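Local coordinates for protein rhamnonate dehydratase (Gibberella zeae PH-1, PDB 3FXG) that probably catalyses the magnesium-dependent dehydration of L-rhamnonate to its 2-keto-3-deoxy acid, as a member of the enolase superfamily, at residues G26-V31 with Q296-W301; V323-G328 with F343-A348. All blocks are in the same frame, centred on the assembly; numbering follows the deposited sequence.

Contact 1: residues G26-V31 with Q296-W301; sequences GDYHNV and QPDVMW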
ATOM      1  N   GLY A  26       7.371 -30.896 -32.090  1.00 24.20           N
ATOM      2  CA  GLY A  26       7.441 -29.982 -30.964  1.00 24.08           C
ATOM      3  C   GLY A  26       7.189 -30.504 -29.558  1.00 25.07           C
ATOM      4  O   GLY A  26       7.536 -29.824 -28.590  1.00 24.37           O
ATOM      5  N   ASP A  27       6.590 -31.684 -29.417  1.00 25.10           N
ATOM      6  CA  ASP A  27       6.322 -32.215 -28.078  1.00 26.56           C
ATOM      7  C   ASP A  27       7.577 -32.823 -27.455  1.00 26.80           C
ATOM      8  O   ASP A  27       7.884 -33.998 -27.663  1.00 26.87           O
ATOM      9  CB  ASP A  27       5.210 -33.266 -28.124  1.00 26.89           C
ATOM     10  CG  ASP A  27       4.693 -33.628 -26.738  1.00 28.15           C
ATOM     11  OD1 ASP A  27       5.369 -33.289 -25.739  1.00 24.44           O
ATOM     12  OD2 ASP A  27       3.614 -34.258 -26.649  1.00 27.30           O
ATOM     13  N   TYR A  28       8.285 -32.008 -26.676  1.00 26.60           N
ATOM     14  CA  TYR A  28       9.522 -32.411 -26.004  1.00 26.60           C
ATOM     15  C   TYR A  28       9.427 -33.699 -25.189  1.00 26.74           C
ATOM     16  O   TYR A  28      10.391 -34.462 -25.115  1.00 26.85           O
ATOM     17  CB  TYR A  28       9.983 -31.323 -25.031  1.00 26.27           C
ATOM     18  CG  TYR A  28       9.957 -29.909 -25.552  1.00 26.52           C
ATOM     19  CD1 TYR A  28      10.929 -29.445 -26.440  1.00 26.48           C
ATOM     20  CD2 TYR A  28       8.984 -29.010 -25.109  1.00 25.38           C
ATOM     21  CE1 TYR A  28      10.936 -28.115 -26.868  1.00 25.76           C
ATOM     22  CE2 TYR A  28       8.981 -27.689 -25.529  1.00 24.98           C
ATOM     23  CZ  TYR A  28       9.958 -27.245 -26.402  1.00 25.90           C
ATOM     24  OH  TYR A  28       9.964 -25.922 -26.782  1.00 25.13           O
ATOM     25  N   HIS A  29       8.277 -33.928 -24.565  1.00 25.88           N
ATOM     26  CA  HIS A  29       8.115 -35.092 -23.701  1.00 26.05           C
ATOM     27  C   HIS A  29       7.508 -36.347 -24.310  1.00 26.25           C
ATOM     28  O   HIS A  29       7.331 -37.346 -23.616  1.00 25.49           O
ATOM     29  CB  HIS A  29       7.328 -34.682 -22.456  1.00 26.53           C
ATOM     30  CG  HIS A  29       7.774 -33.375 -21.881  1.00 27.16           C
ATOM     31  ND1 HIS A  29       7.165 -32.180 -22.195  1.00 28.16           N
ATOM     32  CD2 HIS A  29       8.819 -33.066 -21.077  1.00 28.65           C
ATOM     33  CE1 HIS A  29       7.815 -31.190 -21.609  1.00 28.92           C
ATOM     34  NE2 HIS A  29       8.824 -31.700 -20.925  1.00 28.95           N
ATOM     35  N   ASN A  30       7.191 -36.301 -25.598  1.00 26.51           N
ATOM     36  CA  ASN A  30       6.642 -37.470 -26.266  1.00 27.91           C
ATOM     37  C   ASN A  30       7.829 -38.223 -26.853  1.00 28.13           C
ATOM     38  O   ASN A  30       8.033 -38.241 -28.069  1.00 27.33           O
ATOM     39  CB  ASN A  30       5.675 -37.056 -27.375  1.00 28.66           C
ATOM     40  CG  ASN A  30       5.046 -38.248 -28.066  1.00 30.90           C
ATOM     41  OD1 ASN A  30       4.557 -39.167 -27.409  1.00 31.92           O
ATOM     42  ND2 ASN A  30       5.049 -38.239 -29.396  1.00 30.39           N
ATOM     43  N   VAL A  31       8.615 -38.837 -25.972  1.00 28.15           N
ATOM     44  CA  VAL A  31       9.803 -39.572 -26.390  1.00 29.67           C
ATOM     45  C   VAL A  31       9.796 -41.041 -25.979  1.00 30.99           C
ATOM     46  O   VAL A  31       8.928 -41.491 -25.232  1.00 30.37           O
ATOM     47  CB  VAL A  31      11.078 -38.911 -25.820  1.00 29.96           C
ATOM     48  CG1 VAL A  31      11.196 -37.483 -26.337  1.00 29.64           C
ATOM     49  CG2 VAL A  31      11.033 -38.919 -24.299  1.00 28.99           C
ATOM     50  N   GLN A 296      10.338 -17.000 -18.630  1.00 13.20           N
ATOM     51  CA  GLN A 296      10.666 -18.006 -19.633  1.00 13.91           C
ATOM     52  C   GLN A 296       9.516 -18.600 -20.438  1.00 13.61           C
ATOM     53  O   GLN A 296       9.163 -19.767 -20.265  1.00 14.92           O
ATOM     54  CB  GLN A 296      11.418 -19.135 -18.926  1.00 13.38           C
ATOM     55  CG  GLN A 296      12.563 -18.628 -18.049  1.00 13.92           C
ATOM     56  CD  GLN A 296      13.048 -19.664 -17.047  1.00 17.12           C
ATOM     57  OE1 GLN A 296      12.289 -20.118 -16.186  1.00 15.68           O
ATOM     58  NE2 GLN A 296      14.320 -20.038 -17.151  1.00 16.22           N
ATOM     59  N   PRO A 297       8.926 -17.814 -21.346  1.00 13.87           N
ATOM     60  CA  PRO A 297       7.821 -18.353 -22.139  1.00 13.26           C
ATOM     61  C   PRO A 297       8.322 -19.346 -23.178  1.00 13.99           C
ATOM     62  O   PRO A 297       9.493 -19.311 -23.561  1.00 12.59           O
ATOM     63  CB  PRO A 297       7.237 -17.107 -22.795  1.00 13.68           C
ATOM     64  CG  PRO A 297       8.448 -16.267 -23.022  1.00 15.25           C
ATOM     65  CD  PRO A 297       9.201 -16.413 -21.708  1.00 15.53           C
ATOM     66  N   ASP A 298       7.438 -20.237 -23.613  1.00 13.87           N
ATOM     67  CA  ASP A 298       7.773 -21.195 -24.660  1.00 15.09           C
ATOM     68  C   ASP A 298       7.096 -20.587 -25.885  1.00 15.10           C
ATOM     69  O   ASP A 298       5.888 -20.357 -25.876  1.00 14.13           O
ATOM     70  CB  ASP A 298       7.187 -22.579 -24.358  1.00 16.56           C
ATOM     71  CG  ASP A 298       7.586 -23.615 -25.394  1.00 18.62           C
ATOM     72  OD1 ASP A 298       7.243 -23.433 -26.581  1.00 18.03           O
ATOM     73  OD2 ASP A 298       8.250 -24.608 -25.027  1.00 23.35           O
ATOM     74  N   VAL A 299       7.875 -20.305 -26.924  1.00 14.68           N
ATOM     75  CA  VAL A 299       7.344 -19.676 -28.126  1.00 15.58           C
ATOM     76  C   VAL A 299       6.251 -20.476 -28.822  1.00 14.95           C
ATOM     77  O   VAL A 299       5.407 -19.907 -29.512  1.00 14.08           O
ATOM     78  CB  VAL A 299       8.467 -19.373 -29.140  1.00 17.41           C
ATOM     79  CG1 VAL A 299       9.021 -20.658 -29.703  1.00 21.28           C
ATOM     80  CG2 VAL A 299       7.936 -18.478 -30.250  1.00 17.72           C
HETATM   81  N   MSE A 300       6.264 -21.793 -28.646  1.00 14.24           N
HETATM   82  CA  MSE A 300       5.254 -22.637 -29.270  1.00 14.34           C
HETATM   83  C   MSE A 300       3.998 -22.753 -28.414  1.00 14.06           C
HETATM   84  O   MSE A 300       3.015 -23.363 -28.834  1.00 12.85           O
HETATM   85  CB  MSE A 300       5.818 -24.039 -29.531  1.00 18.07           C
HETATM   86  CG  MSE A 300       6.870 -24.105 -30.635  1.00 22.63           C
HETATM   87 SE   MSE A 300       7.653 -25.880 -30.787  1.00 32.72          SE
HETATM   88  CE  MSE A 300       8.854 -25.756 -29.294  1.00 25.54           C
ATOM     89  N   TRP A 301       4.017 -22.155 -27.225  1.00 14.45           N
ATOM     90  CA  TRP A 301       2.872 -22.252 -26.328  1.00 13.73           C
ATOM     91  C   TRP A 301       2.182 -20.941 -25.940  1.00 13.98           C
ATOM     92  O   TRP A 301       0.949 -20.884 -25.902  1.00 11.52           O
ATOM     93  CB  TRP A 301       3.271 -22.970 -25.030  1.00 15.77           C
ATOM     94  CG  TRP A 301       3.982 -24.295 -25.193  1.00 20.59           C
ATOM     95  CD1 TRP A 301       4.071 -25.053 -26.327  1.00 21.42           C
ATOM     96  CD2 TRP A 301       4.672 -25.029 -24.167  1.00 21.87           C
ATOM     97  NE1 TRP A 301       4.770 -26.212 -26.071  1.00 24.07           N
ATOM     98  CE2 TRP A 301       5.150 -26.224 -24.754  1.00 23.47           C
ATOM     99  CE3 TRP A 301       4.932 -24.792 -22.809  1.00 23.53           C
ATOM    100  CZ2 TRP A 301       5.872 -27.183 -24.029  1.00 25.54           C
ATOM    101  CZ3 TRP A 301       5.654 -25.745 -22.086  1.00 24.27           C
ATOM    102  CH2 TRP A 301       6.114 -26.926 -22.702  1.00 25.44           C
TER
HETATM  103  O   HOH W   1       5.766 -27.500 -28.234  1.00 24.79           O
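The CA atoms that come nearest each other are those of Gly26 and Met300, 7.8 Å apart, between two irregular loops: 26-31 folds into a type I turn from Asp27 to Asn30, and 296-301 leaves the short strand 294-295. Side chains do most of the bridging, above all Tyr28. With CG anti to its carbonyl carbon (chi1 -46°), its ring reaches into the other loop. There Tyr28 OH donates to Asp298 OD2 at 2.8 Å, although the hydroxyl is placed with less certainty. The carboxylate plane is turned 61° from the ring. Asp298 OD2 also accepts from His325 ND1 and lies above one face of the Trp301 ring, so several groups converge on this oxygen. Along the edge of the tyrosine, CE2 meets Trp301 CZ2 at 3.5 Å; the two rings are inclined by 65° in an oblique aromatic pair. Selenomethionine Met300 brings SE to 4.1 Å from Gly26 CA; its CE is modelled too close to the tyrosine hydroxyl, so the detail there is doubtful. Over one face of the tyrosine ring lies Gly26 O, which accepts from a water; that water in turn accepts from Trp301 NE1 at 2.7 Å and ties the buried indole to the glycine carbonyl. Each loop is braced by an Asx turn: Asp27 OD1 receives His29 N, and Asp298 OD1 receives Met300 N nearly in line with its C-O bond. A loop following the first N-terminal strand thereby closes against the C-terminal end of a barrel strand, as in enolase-superfamily active sites between capping domain and barrel.

Contact 2: residues V323-G328 with F343-A348; sequences VPHASG and FQEYLA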
ATOM      1  N   VAL A 323      14.213 -15.347 -21.354  1.00 12.31           N
ATOM      2  CA  VAL A 323      14.977 -16.503 -21.817  1.00 13.34           C
ATOM      3  C   VAL A 323      13.939 -17.600 -22.028  1.00 14.28           C
ATOM      4  O   VAL A 323      13.611 -18.341 -21.106  1.00 14.59           O
ATOM      5  CB  VAL A 323      16.006 -16.962 -20.762  1.00 13.99           C
ATOM      6  CG1 VAL A 323      16.786 -18.171 -21.277  1.00 12.83           C
ATOM      7  CG2 VAL A 323      16.962 -15.819 -20.434  1.00 13.49           C
ATOM      8  N   PRO A 324      13.394 -17.701 -23.250  1.00 16.11           N
ATOM      9  CA  PRO A 324      12.382 -18.710 -23.561  1.00 16.45           C
ATOM     10  C   PRO A 324      12.767 -20.152 -23.259  1.00 17.26           C
ATOM     11  O   PRO A 324      13.945 -20.501 -23.185  1.00 15.21           O
ATOM     12  CB  PRO A 324      12.086 -18.464 -25.044  1.00 18.76           C
ATOM     13  CG  PRO A 324      13.337 -17.832 -25.552  1.00 18.86           C
ATOM     14  CD  PRO A 324      13.730 -16.909 -24.443  1.00 17.09           C
ATOM     15  N   HIS A 325      11.746 -20.978 -23.071  1.00 19.89           N
ATOM     16  CA  HIS A 325      11.922 -22.391 -22.767  1.00 23.03           C
ATOM     17  C   HIS A 325      12.202 -23.196 -24.030  1.00 24.69           C
ATOM     18  O   HIS A 325      11.338 -23.305 -24.901  1.00 26.25           O
ATOM     19  CB  HIS A 325      10.660 -22.910 -22.064  1.00 24.61           C
ATOM     20  CG  HIS A 325      10.577 -24.402 -21.979  1.00 25.34           C
ATOM     21  ND1 HIS A 325      10.154 -25.185 -23.032  1.00 26.91           N
ATOM     22  CD2 HIS A 325      10.866 -25.255 -20.967  1.00 26.51           C
ATOM     23  CE1 HIS A 325      10.185 -26.456 -22.672  1.00 26.85           C
ATOM     24  NE2 HIS A 325      10.613 -26.526 -21.424  1.00 26.85           N
ATOM     25  N   ALA A 326      13.412 -23.750 -24.121  1.00 25.12           N
ATOM     26  CA  ALA A 326      13.833 -24.556 -25.270  1.00 26.12           C
ATOM     27  C   ALA A 326      13.403 -23.899 -26.579  1.00 26.44           C
ATOM     28  O   ALA A 326      13.916 -22.841 -26.938  1.00 28.67           O
ATOM     29  CB  ALA A 326      13.242 -25.959 -25.161  1.00 28.28           C
ATOM     30  N   SER A 327      12.483 -24.548 -27.291  1.00 24.49           N
ATOM     31  CA  SER A 327      11.914 -24.037 -28.544  1.00 23.38           C
ATOM     32  C   SER A 327      12.730 -24.085 -29.839  1.00 22.18           C
ATOM     33  O   SER A 327      12.204 -23.765 -30.907  1.00 21.16           O
ATOM     34  CB  SER A 327      11.407 -22.607 -28.331  1.00 24.24           C
ATOM     35  OG  SER A 327      10.407 -22.568 -27.328  1.00 24.84           O
ATOM     36  N   GLY A 328      13.998 -24.475 -29.765  1.00 21.24           N
ATOM     37  CA  GLY A 328      14.806 -24.550 -30.975  1.00 18.45           C
ATOM     38  C   GLY A 328      14.893 -23.260 -31.784  1.00 17.23           C
ATOM     39  O   GLY A 328      14.892 -22.174 -31.211  1.00 15.42           O
ATOM     40  N   PHE A 343      20.595 -15.042 -23.269  1.00 14.18           N
ATOM     41  CA  PHE A 343      21.080 -16.361 -23.634  1.00 14.57           C
ATOM     42  C   PHE A 343      19.943 -17.306 -23.942  1.00 14.03           C
ATOM     43  O   PHE A 343      18.776 -16.919 -23.927  1.00 15.99           O
ATOM     44  CB  PHE A 343      21.974 -16.921 -22.526  1.00 13.60           C
ATOM     45  CG  PHE A 343      21.425 -16.719 -21.142  1.00 13.88           C
ATOM     46  CD1 PHE A 343      20.423 -17.545 -20.648  1.00 15.06           C
ATOM     47  CD2 PHE A 343      21.902 -15.689 -20.339  1.00 15.23           C
ATOM     48  CE1 PHE A 343      19.900 -17.346 -19.367  1.00 15.08           C
ATOM     49  CE2 PHE A 343      21.385 -15.482 -19.057  1.00 16.83           C
ATOM     50  CZ  PHE A 343      20.380 -16.316 -18.575  1.00 13.31           C
ATOM     51  N   GLN A 344      20.293 -18.556 -24.212  1.00 15.72           N
ATOM     52  CA  GLN A 344      19.307 -19.548 -24.590  1.00 16.24           C
ATOM     53  C   GLN A 344      19.438 -20.876 -23.861  1.00 17.19           C
ATOM     54  O   GLN A 344      20.522 -21.269 -23.436  1.00 15.30           O
ATOM     55  CB  GLN A 344      19.418 -19.791 -26.098  1.00 16.18           C
ATOM     56  CG  GLN A 344      18.611 -20.960 -26.594  1.00 17.59           C
ATOM     57  CD  GLN A 344      17.246 -20.558 -27.078  1.00 16.72           C
ATOM     58  OE1 GLN A 344      16.319 -21.363 -27.075  1.00 19.50           O
ATOM     59  NE2 GLN A 344      17.116 -19.315 -27.518  1.00 14.72           N
ATOM     60  N   GLU A 345      18.313 -21.567 -23.732  1.00 17.71           N
ATOM     61  CA  GLU A 345      18.297 -22.869 -23.094  1.00 16.83           C
ATOM     62  C   GLU A 345      18.296 -23.962 -24.154  1.00 16.94           C
ATOM     63  O   GLU A 345      17.717 -23.803 -25.228  1.00 14.69           O
ATOM     64  CB  GLU A 345      17.044 -23.044 -22.235  1.00 19.15           C
ATOM     65  CG  GLU A 345      16.775 -24.504 -21.872  1.00 17.64           C
ATOM     66  CD  GLU A 345      15.487 -24.714 -21.097  1.00 19.15           C
ATOM     67  OE1 GLU A 345      14.464 -24.099 -21.461  1.00 20.93           O
ATOM     68  OE2 GLU A 345      15.494 -25.512 -20.132  1.00 14.30           O
ATOM     69  N   TYR A 346      18.971 -25.061 -23.854  1.00 17.35           N
ATOM     70  CA  TYR A 346      18.958 -26.207 -24.743  1.00 19.93           C
ATOM     71  C   TYR A 346      18.639 -27.389 -23.851  1.00 21.34           C
ATOM     72  O   TYR A 346      19.385 -27.694 -22.920  1.00 19.89           O
ATOM     73  CB  TYR A 346      20.294 -26.448 -25.435  1.00 21.16           C
ATOM     74  CG  TYR A 346      20.099 -27.330 -26.646  1.00 26.00           C
ATOM     75  CD1 TYR A 346      19.598 -26.797 -27.834  1.00 28.92           C
ATOM     76  CD2 TYR A 346      20.327 -28.704 -26.584  1.00 26.82           C
ATOM     77  CE1 TYR A 346      19.325 -27.603 -28.932  1.00 30.56           C
ATOM     78  CE2 TYR A 346      20.053 -29.529 -27.680  1.00 28.42           C
ATOM     79  CZ  TYR A 346      19.553 -28.965 -28.851  1.00 31.65           C
ATOM     80  OH  TYR A 346      19.276 -29.746 -29.949  1.00 33.89           O
ATOM     81  N   LEU A 347      17.508 -28.027 -24.122  1.00 23.44           N
ATOM     82  CA  LEU A 347      17.069 -29.172 -23.344  1.00 27.04           C
ATOM     83  C   LEU A 347      17.756 -30.414 -23.892  1.00 28.09           C
ATOM     84  O   LEU A 347      17.433 -30.868 -24.988  1.00 29.52           O
ATOM     85  CB  LEU A 347      15.545 -29.302 -23.446  1.00 28.45           C
ATOM     86  CG  LEU A 347      14.801 -30.290 -22.541  1.00 29.72           C
ATOM     87  CD1 LEU A 347      13.298 -30.075 -22.695  1.00 29.66           C
ATOM     88  CD2 LEU A 347      15.178 -31.718 -22.899  1.00 31.81           C
ATOM     89  N   ALA A 348      18.710 -30.950 -23.135  1.00 29.39           N
ATOM     90  CA  ALA A 348      19.439 -32.144 -23.556  1.00 30.73           C
ATOM     91  C   ALA A 348      18.438 -33.224 -23.945  1.00 32.41           C
ATOM     92  O   ALA A 348      17.735 -33.770 -23.098  1.00 33.20           O
ATOM     93  CB  ALA A 348      20.335 -32.643 -22.431  1.00 30.50           C
TER
HETATM   94  O   HOH W   2      16.128 -19.718 -24.278  1.00 24.70           O
HETATM   95  O   HOH W   3      16.483 -25.361 -27.934  1.00 20.08           O
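Glu345 reaches across to Ala326 at the C-terminal side of the enolase-type barrel, joining strand 344-347 to the loop that carries His325. Its CG is anti to the backbone N (chi1 164°) and the chain stays extended beyond it, which delivers OE1 to Ala326 N at 2.9 Å. The amide meets the anti side of the carboxylate, 34° out of its plane, with an N-H...O angle of 144°. The His325 ring stands almost at right angles to this carboxylate, and OE1 approaches it obliquely, 3.8 Å from His325 CD2. Lys185 and Thr169 take the other oxygen, OE2, so both ends of the buried acid are held. Further along, Val323 and Phe343 meet at a slant: CG2 of the valine touches Phe343 CE1 at 3.5 Å, while CG1 lies by CD1. Ala326 CB and Leu347 CB are more loosely packed, 4.4 Å apart. The CB of His325 points away from the strand, and its ring, with Asp298 as partner of ND1, lies near the magnesium ion bound by Asp222, Glu248 and Glu275. Ser327 OG donates back to His325 O within the loop. Between the backbones, one water donates to Pro324 O at 2.6 Å and accepts from Glu345 N at 2.9 Å.

How the contacts relate
Both contacts are buried near the middle of the chain, their centres about 10 Å apart, and His325 is the residue they share as a neighbour. Pro297 O lies 2.8 Å from His325 N, so backbone as well as side chain joins 296-301 to 323-328. Contact 1 brings a loop distant in sequence onto the barrel; contact 2 lies within the barrel domain. Each uses a buried carboxylate and bridging water, but contact 1 sets a tyrosine hydroxyl on its acid amid aromatic rings, whereas contact 2 has a backbone amide on its acid, waters between backbones and a valine against a phenylalanine. Together they run from the N-terminal loop to Glu345, beside the magnesium site.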